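Local structure of DNA-3-methyladenine glycosidase (Bacillus halodurans, 2H56) at residues K24-V27 / R32-Q35; F34-I39 / C206-K211; R14-D19 / G160-L165; G147-E152 / V167-L172; F154-L159 / Y201-C206. The protein is a mainly helical protein of the HhH-GPD superfamily of base excision DNA repair proteins. One frame throughout, in Å; residues are numbered along the deposited sequence.

Interaction 1 (K24-V27 / R32-Q35); sequences KTIV and RLFQ
Ile26 and Val27, near the end of helix 21-27, meet Leu33 and Phe34 on the first turns of helix 31-40. No hydrogen bond crosses this pair; the side chains meet through apolar atoms. One group is aliphatic. Ile26 CD1 lies 3.7 Å from Leu33 CD2, and the two side chains cross at about a right angle. Leu33 holds CG anti to its backbone N (chi1 -173°), which turns its branches to helix 21-27. Leu33 CD2 also lies 3.7 Å from Ile26 O. Val27 CG1 comes to 4.1 Å from Leu33 CG and reaches the backbone at Phe34.

The second group is aromatic. Val27 CG2 meets the Phe34 ring at its edge, close to the ring plane, 3.9 Å from Phe34 CD1. Val27 CB also sits 4.0 Å from Phe34 CB. Thus Val27 faces the root of the ring as well as its rim. Ile26 and Leu33 are buried, while Phe34 is exposed.

The polar bonds lie outside the contact. Arg32 forms a salt bridge with Glu224 and a hydrogen bond with Leu179 O, which tie helix 31-40 to other parts of the chain. Leu33 N bonds Asp30 OD1 in the link before the helix. Leu33 also touches Trp198 and Tyr180. These are two consecutive helices packed side to side across a short connection, at the N-terminal end of this mainly helical fold.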
# COMPACT_ATOMS: atom_id res chain seq x y z
N LYS A 24 -7.56 -19.44 -0.78
CA LYS A 24 -8.27 -20.47 -1.53
C LYS A 24 -9.12 -19.84 -2.62
O LYS A 24 -9.19 -20.35 -3.73
CB LYS A 24 -9.14 -21.36 -0.62
CG LYS A 24 -8.34 -22.20 0.41
CD LYS A 24 -8.20 -23.67 0.08
CE LYS A 24 -7.99 -24.53 1.37
NZ LYS A 24 -7.95 -26.03 1.16
N THR A 25 -9.71 -18.69 -2.31
CA THR A 25 -10.50 -17.98 -3.29
C THR A 25 -9.65 -17.46 -4.44
O THR A 25 -10.01 -17.68 -5.60
CB THR A 25 -11.25 -16.84 -2.66
OG1 THR A 25 -12.28 -17.41 -1.85
CG2 THR A 25 -11.89 -15.96 -3.72
N ILE A 26 -8.53 -16.82 -4.13
CA ILE A 26 -7.71 -16.20 -5.18
C ILE A 26 -7.06 -17.22 -6.08
O ILE A 26 -6.76 -16.92 -7.22
CB ILE A 26 -6.63 -15.24 -4.63
CG1 ILE A 26 -5.60 -15.97 -3.78
CG2 ILE A 26 -7.26 -14.11 -3.83
CD1 ILE A 26 -4.29 -15.18 -3.65
N VAL A 27 -6.85 -18.43 -5.59
CA VAL A 27 -6.25 -19.46 -6.45
C VAL A 27 -7.27 -20.34 -7.11
O VAL A 27 -6.89 -21.11 -7.97
CB VAL A 27 -5.25 -20.37 -5.70
CG1 VAL A 27 -4.20 -19.50 -4.99
CG2 VAL A 27 -5.97 -21.30 -4.73
N ARG A 32 -1.45 -21.35 -11.67
CA ARG A 32 -0.10 -20.83 -11.64
C ARG A 32 0.11 -20.18 -10.30
O ARG A 32 1.15 -20.37 -9.67
CB ARG A 32 0.14 -19.79 -12.74
CG ARG A 32 0.12 -20.36 -14.12
CD ARG A 32 0.41 -19.32 -15.21
NE ARG A 32 1.85 -19.09 -15.28
CZ ARG A 32 2.65 -19.51 -16.25
NH1 ARG A 32 2.18 -20.20 -17.28
NH2 ARG A 32 3.93 -19.23 -16.19
N LEU A 33 -0.87 -19.39 -9.88
CA LEU A 33 -0.82 -18.74 -8.58
C LEU A 33 -0.81 -19.78 -7.47
O LEU A 33 -0.07 -19.65 -6.49
CB LEU A 33 -1.96 -17.73 -8.41
CG LEU A 33 -1.93 -16.84 -7.16
CD1 LEU A 33 -0.63 -16.06 -7.14
CD2 LEU A 33 -3.19 -15.93 -7.07
N PHE A 34 -1.59 -20.84 -7.65
CA PHE A 34 -1.60 -21.92 -6.69
C PHE A 34 -0.22 -22.59 -6.54
O PHE A 34 0.22 -22.84 -5.41
CB PHE A 34 -2.62 -22.98 -7.09
CG PHE A 34 -2.63 -24.19 -6.18
CD1 PHE A 34 -3.40 -24.20 -5.04
CD2 PHE A 34 -1.83 -25.27 -6.45
CE1 PHE A 34 -3.39 -25.30 -4.21
CE2 PHE A 34 -1.82 -26.36 -5.61
CZ PHE A 34 -2.60 -26.37 -4.49
N GLN A 35 0.39 -22.95 -7.67
CA GLN A 35 1.73 -23.55 -7.69
C GLN A 35 2.75 -22.65 -6.95
O GLN A 35 3.60 -23.13 -6.20
CB GLN A 35 2.19 -23.82 -9.14
CG GLN A 35 1.53 -25.04 -9.77
CD GLN A 35 1.99 -25.33 -11.20
OE1 GLN A 35 2.80 -26.22 -11.43
NE2 GLN A 35 1.46 -24.58 -12.17

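Interaction 2 (F34-I39 / C206-K211); sequences FQFIEI and CLYLWK
Ile37 sets its CG1 over one face of the Tyr208 ring, the two side chains crossing at about a right angle, where two helices pack crosswise in the helical fold. The axes of 34-39 and 206-211 approach to 11.0 Å at an angle of 72°. Ile37 CG1 sits over the centre of the ring, 3.6 Å from the Tyr208 centroid and almost on the ring normal, a CH-pi contact. Ile37 holds CG1 anti to its carbonyl carbon (chi1 -69°) and CG2 anti to its backbone N; CG2 meets the phenol end and CD1 the CE2 side.

Phe36 approaches from a different direction. Its ring edge is turned to the backbone of the other helix, with Phe36 CE2 3.3 Å from Tyr208 O. The same CE2 also lies at the edge of the Tyr208 ring. Phe36 in turn meets Phe216 edge-to-face and touches Trp178, which extends the aromatic packing. Tyr208 OH is hydrogen-bonded to Gly41 O, beyond the end of helix 31-40, and Ile37 CG2 lies 3.6 Å from that same Tyr208 OH.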
# COMPACT_ATOMS: atom_id res chain seq x y z
N PHE A 34 -1.59 -20.84 -7.65
CA PHE A 34 -1.60 -21.92 -6.69
C PHE A 34 -0.22 -22.59 -6.54
O PHE A 34 0.22 -22.84 -5.41
CB PHE A 34 -2.62 -22.98 -7.09
CG PHE A 34 -2.63 -24.19 -6.18
CD1 PHE A 34 -3.40 -24.20 -5.04
CD2 PHE A 34 -1.83 -25.27 -6.45
CE1 PHE A 34 -3.39 -25.30 -4.21
CE2 PHE A 34 -1.82 -26.36 -5.61
CZ PHE A 34 -2.60 -26.37 -4.49
N GLN A 35 0.39 -22.95 -7.67
CA GLN A 35 1.73 -23.55 -7.69
C GLN A 35 2.75 -22.65 -6.95
O GLN A 35 3.60 -23.13 -6.20
CB GLN A 35 2.19 -23.82 -9.14
CG GLN A 35 1.53 -25.04 -9.77
CD GLN A 35 1.99 -25.33 -11.20
OE1 GLN A 35 2.80 -26.22 -11.43
NE2 GLN A 35 1.46 -24.58 -12.17
N PHE A 36 2.62 -21.34 -7.14
CA PHE A 36 3.53 -20.40 -6.51
C PHE A 36 3.32 -20.30 -5.01
O PHE A 36 4.30 -20.32 -4.25
CB PHE A 36 3.36 -19.00 -7.10
CG PHE A 36 4.25 -17.98 -6.45
CD1 PHE A 36 5.62 -18.14 -6.47
CD2 PHE A 36 3.72 -16.89 -5.81
CE1 PHE A 36 6.45 -17.22 -5.86
CE2 PHE A 36 4.55 -15.95 -5.19
CZ PHE A 36 5.91 -16.13 -5.22
N ILE A 37 2.05 -20.19 -4.60
CA ILE A 37 1.70 -20.02 -3.20
C ILE A 37 2.10 -21.24 -2.39
O ILE A 37 2.58 -21.10 -1.27
CB ILE A 37 0.20 -19.69 -2.99
CG1 ILE A 37 -0.12 -18.29 -3.51
CG2 ILE A 37 -0.18 -19.72 -1.53
CD1 ILE A 37 -1.59 -18.03 -3.64
N GLU A 38 1.95 -22.43 -2.95
CA GLU A 38 2.36 -23.61 -2.18
C GLU A 38 3.88 -23.59 -1.88
O GLU A 38 4.29 -23.99 -0.80
CB GLU A 38 1.84 -24.93 -2.79
CG GLU A 38 0.35 -25.28 -2.37
N ILE A 39 4.71 -23.05 -2.77
CA ILE A 39 6.12 -22.88 -2.49
C ILE A 39 6.40 -21.64 -1.58
O ILE A 39 7.21 -21.71 -0.65
CB ILE A 39 6.95 -22.79 -3.80
CG1 ILE A 39 6.98 -24.15 -4.53
CG2 ILE A 39 8.38 -22.34 -3.50
N CYS A 206 -1.78 -9.55 -4.37
CA CYS A 206 -0.74 -8.55 -4.52
C CYS A 206 0.42 -8.78 -3.57
O CYS A 206 1.56 -8.52 -3.91
CB CYS A 206 -1.32 -7.15 -4.34
SG CYS A 206 -2.37 -6.61 -5.71
N LEU A 207 0.11 -9.25 -2.37
CA LEU A 207 1.16 -9.62 -1.44
C LEU A 207 2.03 -10.72 -2.07
O LEU A 207 3.25 -10.69 -1.97
CB LEU A 207 0.56 -10.10 -0.12
CG LEU A 207 -0.23 -9.07 0.67
CD1 LEU A 207 -0.86 -9.72 1.90
CD2 LEU A 207 0.67 -7.93 1.04
N TYR A 208 1.43 -11.69 -2.74
CA TYR A 208 2.23 -12.76 -3.37
C TYR A 208 2.98 -12.26 -4.58
O TYR A 208 4.11 -12.68 -4.85
CB TYR A 208 1.35 -13.95 -3.73
CG TYR A 208 0.99 -14.78 -2.52
CD1 TYR A 208 1.93 -15.61 -1.93
CD2 TYR A 208 -0.28 -14.70 -1.95
CE1 TYR A 208 1.64 -16.36 -0.83
CE2 TYR A 208 -0.59 -15.47 -0.82
CZ TYR A 208 0.38 -16.28 -0.27
OH TYR A 208 0.11 -17.02 0.84
N LEU A 209 2.38 -11.34 -5.32
CA LEU A 209 3.07 -10.77 -6.45
C LEU A 209 4.33 -10.08 -5.96
O LEU A 209 5.42 -10.27 -6.53
CB LEU A 209 2.15 -9.82 -7.24
CG LEU A 209 1.05 -10.50 -8.09
CD1 LEU A 209 0.43 -9.55 -9.10
CD2 LEU A 209 1.61 -11.67 -8.85
N TRP A 210 4.20 -9.32 -4.87
CA TRP A 210 5.35 -8.62 -4.30
C TRP A 210 6.43 -9.60 -3.88
O TRP A 210 7.62 -9.34 -4.06
CB TRP A 210 4.96 -7.74 -3.12
CG TRP A 210 4.57 -6.40 -3.54
CD1 TRP A 210 5.25 -5.61 -4.39
CD2 TRP A 210 3.41 -5.68 -3.15
NE1 TRP A 210 4.58 -4.44 -4.57
CE2 TRP A 210 3.44 -4.45 -3.82
CE3 TRP A 210 2.33 -5.96 -2.31
CZ2 TRP A 210 2.45 -3.48 -3.66
CZ3 TRP A 210 1.33 -5.01 -2.17
CH2 TRP A 210 1.41 -3.78 -2.83
N LYS A 211 6.00 -10.72 -3.31
CA LYS A 211 6.90 -11.77 -2.87
C LYS A 211 7.64 -12.33 -4.10
O LYS A 211 8.88 -12.46 -4.11
CB LYS A 211 6.13 -12.84 -2.13
CG LYS A 211 6.83 -13.36 -0.90
CD LYS A 211 5.86 -14.06 0.04
CE LYS A 211 6.58 -14.78 1.17
NZ LYS A 211 7.09 -13.84 2.21

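Interaction 3 (R14-D19 / G160-L165); sequences RYFSTD and GRLDVL
Leu162 presents its CD1 methyl to both Phe16 and Arg14. Leu162 CD1 is 3.7 Å from Phe16 CZ and 3.8 Å from Arg14 NH1. It approaches both flat groups obliquely. Leu162 CD2 adds a second touch, 3.9 Å from Phe16 CZ, so the branched end of the leucine meets the far end of the ring. Phe16 and Leu162 extend to each other from opposite directions.

Arg14 and Phe16 are alternate residues on one strand and point the same way. Phe16 CZ lies 3.6 Å above the guanidinium plane of Arg14, over its centre. This strand, 13-16, pairs antiparallel with 43-46 in a two-stranded sheet, and the loop 160-165 leads away from helix 148-157 within the HhH-GPD region. Leu45 of the partner strand touches both Phe16 and Leu162.

Further out, Arg161 grips Asp163 side-on through NE and NH2. Arg161 NE is 3.0 Å from Asp163 OD1, and Arg161 NH2 is 3.0 Å from Asp163 OD2 in a bond near the guanidinium plane. The backbone of Leu162 is hydrogen-bonded to Thr203, and Arg161 O accepts from Thr203 OG1, which ties the loop to the start of helix 202-219.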
# COMPACT_ATOMS: atom_id res chain seq x y z
N ARG A 14 -1.40 -8.85 10.34
CA ARG A 14 -2.38 -9.82 9.86
C ARG A 14 -1.75 -10.87 8.90
O ARG A 14 -1.13 -10.51 7.91
CB ARG A 14 -3.49 -9.04 9.16
CG ARG A 14 -4.50 -9.92 8.48
CD ARG A 14 -5.90 -9.34 8.51
NE ARG A 14 -6.89 -10.42 8.36
CZ ARG A 14 -8.06 -10.30 7.74
NH1 ARG A 14 -8.42 -9.12 7.18
NH2 ARG A 14 -8.87 -11.36 7.66
N TYR A 15 -1.92 -12.15 9.21
CA TYR A 15 -1.33 -13.22 8.39
C TYR A 15 -2.33 -14.00 7.54
O TYR A 15 -3.45 -14.25 7.96
CB TYR A 15 -0.57 -14.23 9.26
CG TYR A 15 0.57 -13.58 9.99
CD1 TYR A 15 1.82 -13.50 9.42
CD2 TYR A 15 0.37 -13.00 11.22
CE1 TYR A 15 2.85 -12.89 10.07
CE2 TYR A 15 1.40 -12.38 11.90
CZ TYR A 15 2.65 -12.32 11.31
OH TYR A 15 3.69 -11.69 11.97
N PHE A 16 -1.91 -14.39 6.34
CA PHE A 16 -2.72 -15.20 5.46
C PHE A 16 -1.96 -16.46 5.11
O PHE A 16 -0.91 -16.42 4.47
CB PHE A 16 -3.05 -14.40 4.19
CG PHE A 16 -3.98 -13.26 4.44
CD1 PHE A 16 -5.35 -13.47 4.52
CD2 PHE A 16 -3.49 -12.00 4.63
CE1 PHE A 16 -6.20 -12.43 4.78
CE2 PHE A 16 -4.33 -10.95 4.89
CZ PHE A 16 -5.69 -11.16 4.98
N SER A 17 -2.48 -17.60 5.55
CA SER A 17 -1.76 -18.84 5.37
C SER A 17 -2.16 -19.40 4.01
O SER A 17 -3.08 -18.93 3.37
CB SER A 17 -2.03 -19.82 6.52
OG SER A 17 -2.84 -20.89 6.09
N THR A 18 -1.43 -20.41 3.55
CA THR A 18 -1.72 -21.00 2.25
C THR A 18 -3.05 -21.72 2.25
O THR A 18 -3.56 -22.02 1.19
CB THR A 18 -0.59 -21.94 1.79
OG1 THR A 18 -0.48 -23.06 2.67
CG2 THR A 18 0.73 -21.20 1.81
N ASP A 19 -3.63 -22.00 3.43
CA ASP A 19 -4.99 -22.55 3.49
C ASP A 19 -6.07 -21.61 4.04
O ASP A 19 -7.14 -22.04 4.43
CB ASP A 19 -5.02 -23.85 4.26
CG ASP A 19 -4.82 -23.68 5.75
OD1 ASP A 19 -4.35 -22.61 6.20
OD2 ASP A 19 -5.14 -24.65 6.47
N GLY A 160 -6.34 -1.83 5.80
CA GLY A 160 -6.44 -3.30 5.73
C GLY A 160 -7.52 -3.86 4.79
O GLY A 160 -8.08 -4.94 5.05
N ARG A 161 -7.77 -3.13 3.70
CA ARG A 161 -8.79 -3.51 2.71
C ARG A 161 -8.25 -4.55 1.76
O ARG A 161 -7.21 -4.36 1.18
CB ARG A 161 -9.24 -2.29 1.93
CG ARG A 161 -10.13 -1.37 2.71
CD ARG A 161 -11.53 -1.94 2.80
NE ARG A 161 -12.12 -2.02 1.46
CZ ARG A 161 -12.88 -1.07 0.90
NH1 ARG A 161 -13.20 0.04 1.57
NH2 ARG A 161 -13.33 -1.25 -0.33
N LEU A 162 -8.96 -5.65 1.58
CA LEU A 162 -8.41 -6.78 0.81
C LEU A 162 -8.78 -6.77 -0.70
O LEU A 162 -8.34 -7.63 -1.45
CB LEU A 162 -8.83 -8.09 1.47
CG LEU A 162 -8.37 -8.26 2.93
CD1 LEU A 162 -8.66 -9.62 3.45
CD2 LEU A 162 -6.86 -7.99 3.05
N ASP A 163 -9.55 -5.77 -1.13
CA ASP A 163 -10.10 -5.73 -2.50
C ASP A 163 -9.49 -4.60 -3.38
O ASP A 163 -10.20 -3.85 -4.06
CB ASP A 163 -11.61 -5.57 -2.40
CG ASP A 163 -12.03 -4.27 -1.67
OD1 ASP A 163 -11.24 -3.67 -0.91
OD2 ASP A 163 -13.18 -3.86 -1.89
N VAL A 164 -8.17 -4.50 -3.34
CA VAL A 164 -7.41 -3.44 -3.98
C VAL A 164 -6.38 -4.09 -4.92
O VAL A 164 -5.73 -5.06 -4.57
CB VAL A 164 -6.66 -2.62 -2.88
CG1 VAL A 164 -5.79 -1.50 -3.49
CG2 VAL A 164 -7.67 -2.06 -1.84
N LEU A 165 -6.26 -3.58 -6.13
CA LEU A 165 -5.26 -4.05 -7.08
C LEU A 165 -4.55 -2.81 -7.68
O LEU A 165 -5.12 -2.14 -8.54
CB LEU A 165 -5.98 -4.83 -8.16
CG LEU A 165 -5.22 -5.48 -9.31
CD1 LEU A 165 -4.44 -6.72 -8.87
CD2 LEU A 165 -6.23 -5.87 -10.40

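Interaction 4 (G147-E152 / V167-L172); sequences GQWTAE and VGDVGL
Trp149 and Asp169 both place CG anti to the backbone N, with chi1 179° and -169°, and this brings indole and carboxylate together. Trp149 NE1 donates to Asp169 OD1 at 3.0 Å, with an N-H...O angle of 158°. The oxygen lies at the ring edge, in the indole plane, and uses its anti lone pair. Ring and carboxylate are nearly coplanar.

The other oxygen faces the following helix. Asp169 is its N-cap: Asp169 OD2 takes Leu172 N at 2.8 Å on its anti lone pair, and a weak bond comes from Gly171 N. Trp210 NE1 of helix 202-219 is a further donor to OD2. Both oxygens are therefore engaged, which should fix the rotation of the carboxylate.

Glu152 meets the other segment through water. One water links Glu152 OE1 to Gly168 N, lying 2.7 Å from Glu152 OE1. A second bridges Glu152 OE2 and Val167 N. Ser166 OG is also hydrogen-bonded to Glu152 OE1. Within the helix, Gln148 NE2 meets Glu152 OE2 at 2.8 Å, from above the carboxylate plane.

The site joins helix 148-157 to the cap of helix 170-180. Helix 148-157 follows a glycine-containing turn and Asp169 comes after that helix in the chain, consistent with the helix-hairpin-helix, Gly/Pro-rich loop and aspartate for which the HhH-GPD family is named.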
# COMPACT_ATOMS: atom_id res chain seq x y z
N GLY A 147 -1.98 10.63 -4.80
CA GLY A 147 -2.37 10.07 -6.09
C GLY A 147 -3.02 8.69 -5.94
O GLY A 147 -3.07 8.09 -4.84
N GLN A 148 -3.52 8.20 -7.07
CA GLN A 148 -4.09 6.87 -7.18
C GLN A 148 -3.25 5.82 -6.45
O GLN A 148 -3.73 5.15 -5.55
CB GLN A 148 -4.25 6.53 -8.67
CG GLN A 148 -4.77 5.13 -8.99
CD GLN A 148 -6.27 5.07 -9.09
OE1 GLN A 148 -6.93 6.08 -9.27
NE2 GLN A 148 -6.81 3.86 -9.00
N TRP A 149 -1.99 5.68 -6.82
CA TRP A 149 -1.11 4.69 -6.21
C TRP A 149 -1.06 4.88 -4.71
O TRP A 149 -1.17 3.90 -3.95
CB TRP A 149 0.31 4.77 -6.80
CG TRP A 149 1.24 3.82 -6.20
CD1 TRP A 149 1.33 2.51 -6.46
CD2 TRP A 149 2.22 4.11 -5.20
NE1 TRP A 149 2.29 1.93 -5.68
CE2 TRP A 149 2.86 2.89 -4.89
CE3 TRP A 149 2.59 5.27 -4.50
CZ2 TRP A 149 3.86 2.79 -3.93
CZ3 TRP A 149 3.59 5.17 -3.54
CH2 TRP A 149 4.22 3.93 -3.26
N THR A 150 -0.91 6.13 -4.27
CA THR A 150 -0.82 6.46 -2.85
C THR A 150 -2.10 6.01 -2.17
O THR A 150 -2.05 5.39 -1.12
CB THR A 150 -0.62 7.95 -2.61
OG1 THR A 150 0.42 8.42 -3.46
CG2 THR A 150 -0.22 8.25 -1.19
N ALA A 151 -3.25 6.34 -2.76
CA ALA A 151 -4.52 5.95 -2.16
C ALA A 151 -4.58 4.45 -2.08
O ALA A 151 -5.06 3.89 -1.10
CB ALA A 151 -5.70 6.46 -2.96
N GLU A 152 -4.11 3.78 -3.13
CA GLU A 152 -4.23 2.34 -3.17
C GLU A 152 -3.38 1.68 -2.08
O GLU A 152 -3.90 0.85 -1.33
CB GLU A 152 -3.92 1.80 -4.56
CG GLU A 152 -5.10 2.00 -5.49
CD GLU A 152 -4.76 1.84 -6.97
OE1 GLU A 152 -3.56 2.02 -7.35
OE2 GLU A 152 -5.72 1.55 -7.75
N VAL A 167 -2.82 -1.29 -10.18
CA VAL A 167 -2.31 -1.58 -11.52
C VAL A 167 -1.01 -0.84 -11.82
O VAL A 167 -0.20 -1.34 -12.59
CB VAL A 167 -3.39 -1.29 -12.55
CG1 VAL A 167 -2.79 -1.09 -13.91
CG2 VAL A 167 -4.37 -2.46 -12.53
N GLY A 168 -0.79 0.30 -11.18
CA GLY A 168 0.38 1.12 -11.49
C GLY A 168 1.63 0.76 -10.71
O GLY A 168 2.65 1.35 -10.92
N ASP A 169 1.55 -0.20 -9.81
CA ASP A 169 2.72 -0.58 -9.02
C ASP A 169 3.74 -1.38 -9.85
O ASP A 169 3.52 -2.51 -10.25
CB ASP A 169 2.29 -1.39 -7.78
CG ASP A 169 3.44 -1.58 -6.78
OD1 ASP A 169 3.72 -0.69 -5.95
OD2 ASP A 169 4.08 -2.64 -6.83
N VAL A 170 4.89 -0.77 -10.06
CA VAL A 170 6.01 -1.42 -10.75
C VAL A 170 6.43 -2.74 -10.09
O VAL A 170 7.01 -3.62 -10.73
CB VAL A 170 7.21 -0.46 -10.77
CG1 VAL A 170 8.46 -1.18 -11.24
CG2 VAL A 170 6.89 0.74 -11.64
N GLY A 171 6.15 -2.87 -8.80
CA GLY A 171 6.47 -4.09 -8.07
C GLY A 171 5.54 -5.18 -8.49
O GLY A 171 5.97 -6.22 -8.97
N LEU A 172 4.25 -4.92 -8.36
CA LEU A 172 3.24 -5.85 -8.81
C LEU A 172 3.44 -6.20 -10.28
O LEU A 172 3.28 -7.34 -10.67
CB LEU A 172 1.84 -5.29 -8.55
CG LEU A 172 1.53 -5.09 -7.05
CD1 LEU A 172 0.31 -4.22 -6.87
CD2 LEU A 172 1.34 -6.43 -6.36
O HOH W 1 -2.43 2.41 -9.81
O HOH W 2 -5.16 0.43 -9.97

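Interaction 5 (F154-L159 / Y201-C206); sequences FMMFSL and YETVAC
Met156, modelled as selenomethionine, reaches straight across to Thr203 and Cys206. Its CG is anti to the carbonyl carbon, and the chain beyond is extended (chi2 178°, chi3 -179°), which carries CG and SE along the Thr203 methyl and CE on to Cys206. Met156 CG lies 3.5 Å from Thr203 CG2. The selenium passes the same methyl, Met156 SE being 3.7 Å from Thr203 CG2. Met156 and Thr203 slide past each other in opposite directions. One helical turn further on, Met156 CE ends 3.6 Å from Cys206 SG.

Thr203 chi1 of -56° places OG1 beside the backbone N and anti to the carbonyl carbon, and leaves CG2 anti to the backbone N, facing Met156. Besides its bond to Arg161 O, the hydroxyl meets Val164 N. All three touching residues are buried, and Val164 also touches Met156.

The contact packs the C-terminal end of helix 148-157, probably the second helix of the helix-hairpin-helix motif, against the first turns of helix 202-219.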
# COMPACT_ATOMS: atom_id res chain seq x y z
N PHE A 154 -2.39 3.02 0.63
CA PHE A 154 -3.02 3.41 1.87
C PHE A 154 -4.18 2.50 2.20
O PHE A 154 -4.34 2.14 3.37
CB PHE A 154 -3.53 4.84 1.80
CG PHE A 154 -4.18 5.31 3.06
CD1 PHE A 154 -3.40 5.68 4.16
CD2 PHE A 154 -5.56 5.40 3.15
CE1 PHE A 154 -4.00 6.09 5.36
CE2 PHE A 154 -6.17 5.83 4.33
CZ PHE A 154 -5.39 6.17 5.43
N MSE A 155 -4.99 2.14 1.21
CA MSE A 155 -6.14 1.31 1.46
C MSE A 155 -5.66 -0.07 1.93
O MSE A 155 -6.40 -0.80 2.62
CB MSE A 155 -6.99 1.11 0.20
CG MSE A 155 -7.68 2.33 -0.35
SE MSE A 155 -9.01 1.90 -1.72
CE MSE A 155 -10.10 0.60 -0.70
N MSE A 156 -4.47 -0.47 1.51
CA MSE A 156 -4.09 -1.85 1.77
C MSE A 156 -3.45 -1.89 3.15
O MSE A 156 -3.94 -2.54 4.04
CB MSE A 156 -3.14 -2.41 0.72
CG MSE A 156 -3.74 -2.70 -0.66
SE MSE A 156 -2.28 -3.32 -1.78
CE MSE A 156 -2.99 -3.69 -3.65
N PHE A 157 -2.38 -1.12 3.28
CA PHE A 157 -1.45 -1.21 4.37
C PHE A 157 -1.85 -0.35 5.55
O PHE A 157 -1.13 -0.29 6.55
CB PHE A 157 -0.07 -0.78 3.87
CG PHE A 157 0.54 -1.75 2.95
CD1 PHE A 157 0.93 -2.99 3.42
CD2 PHE A 157 0.69 -1.46 1.62
CE1 PHE A 157 1.49 -3.93 2.56
CE2 PHE A 157 1.25 -2.39 0.75
CZ PHE A 157 1.65 -3.63 1.23
N SER A 158 -2.98 0.32 5.46
CA SER A 158 -3.41 1.15 6.55
C SER A 158 -4.86 0.97 6.89
O SER A 158 -5.16 0.86 8.05
CB SER A 158 -3.05 2.61 6.28
OG SER A 158 -4.09 3.44 6.70
N LEU A 159 -5.77 0.93 5.92
CA LEU A 159 -7.16 0.47 6.17
C LEU A 159 -7.38 -1.05 6.09
O LEU A 159 -8.52 -1.51 6.25
CB LEU A 159 -8.14 1.07 5.17
CG LEU A 159 -8.38 2.56 5.18
CD1 LEU A 159 -7.16 3.24 4.63
CD2 LEU A 159 -9.61 2.85 4.32
N TYR A 201 -10.46 -10.55 -3.30
CA TYR A 201 -9.31 -10.54 -2.40
C TYR A 201 -8.04 -10.18 -3.11
O TYR A 201 -6.97 -10.70 -2.80
CB TYR A 201 -9.17 -11.89 -1.74
CG TYR A 201 -10.34 -12.23 -0.89
CD1 TYR A 201 -10.75 -11.36 0.13
CD2 TYR A 201 -11.04 -13.42 -1.06
CE1 TYR A 201 -11.83 -11.68 0.95
CE2 TYR A 201 -12.12 -13.75 -0.24
CZ TYR A 201 -12.51 -12.86 0.76
OH TYR A 201 -13.58 -13.13 1.56
N GLU A 202 -8.14 -9.23 -4.02
CA GLU A 202 -7.01 -8.82 -4.81
C GLU A 202 -5.76 -8.42 -4.01
O GLU A 202 -4.63 -8.70 -4.42
CB GLU A 202 -7.42 -7.66 -5.75
CG GLU A 202 -8.45 -8.04 -6.86
CD GLU A 202 -9.92 -7.79 -6.46
OE1 GLU A 202 -10.20 -7.51 -5.27
OE2 GLU A 202 -10.80 -7.85 -7.35
N THR A 203 -5.96 -7.74 -2.88
CA THR A 203 -4.83 -7.34 -2.08
C THR A 203 -4.00 -8.56 -1.68
O THR A 203 -2.77 -8.48 -1.66
CB THR A 203 -5.26 -6.59 -0.79
OG1 THR A 203 -6.07 -5.44 -1.11
CG2 THR A 203 -4.04 -6.11 -0.03
N VAL A 204 -4.66 -9.68 -1.37
CA VAL A 204 -3.92 -10.87 -0.95
C VAL A 204 -3.00 -11.39 -2.10
O VAL A 204 -1.81 -11.70 -1.89
CB VAL A 204 -4.84 -11.99 -0.41
CG1 VAL A 204 -4.01 -13.17 0.02
CG2 VAL A 204 -5.71 -11.50 0.80
N ALA A 205 -3.53 -11.46 -3.32
CA ALA A 205 -2.71 -11.76 -4.51
C ALA A 205 -1.53 -10.83 -4.61
O ALA A 205 -0.41 -11.23 -4.91
CB ALA A 205 -3.54 -11.64 -5.78
N CYS A 206 -1.78 -9.55 -4.37
CA CYS A 206 -0.74 -8.55 -4.52
C CYS A 206 0.42 -8.78 -3.57
O CYS A 206 1.56 -8.52 -3.91
CB CYS A 206 -1.32 -7.15 -4.34
SG CYS A 206 -2.37 -6.61 -5.71

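Interactions 1 and 2 share helix 31-40, with centres 8 Å apart. Interactions 2 and 5 share helix 202-219, and interactions 4 and 5 share helix 148-157. Interactions 3 and 5 touch, with centres 7 Å apart. Interaction 2 also touches interaction 4, although their centres are 19 Å apart. Interaction 1 closes early in the chain. Interactions 2 and 3 join the N-terminal part to residues beyond 159, while 4 and 5 link parts of the later chain. Interactions 1 and 4 do not touch, their centres being 22 Å apart. The N-terminal helices and strand thus pack on helix 202-219 and also directly on parts of the HhH-GPD region.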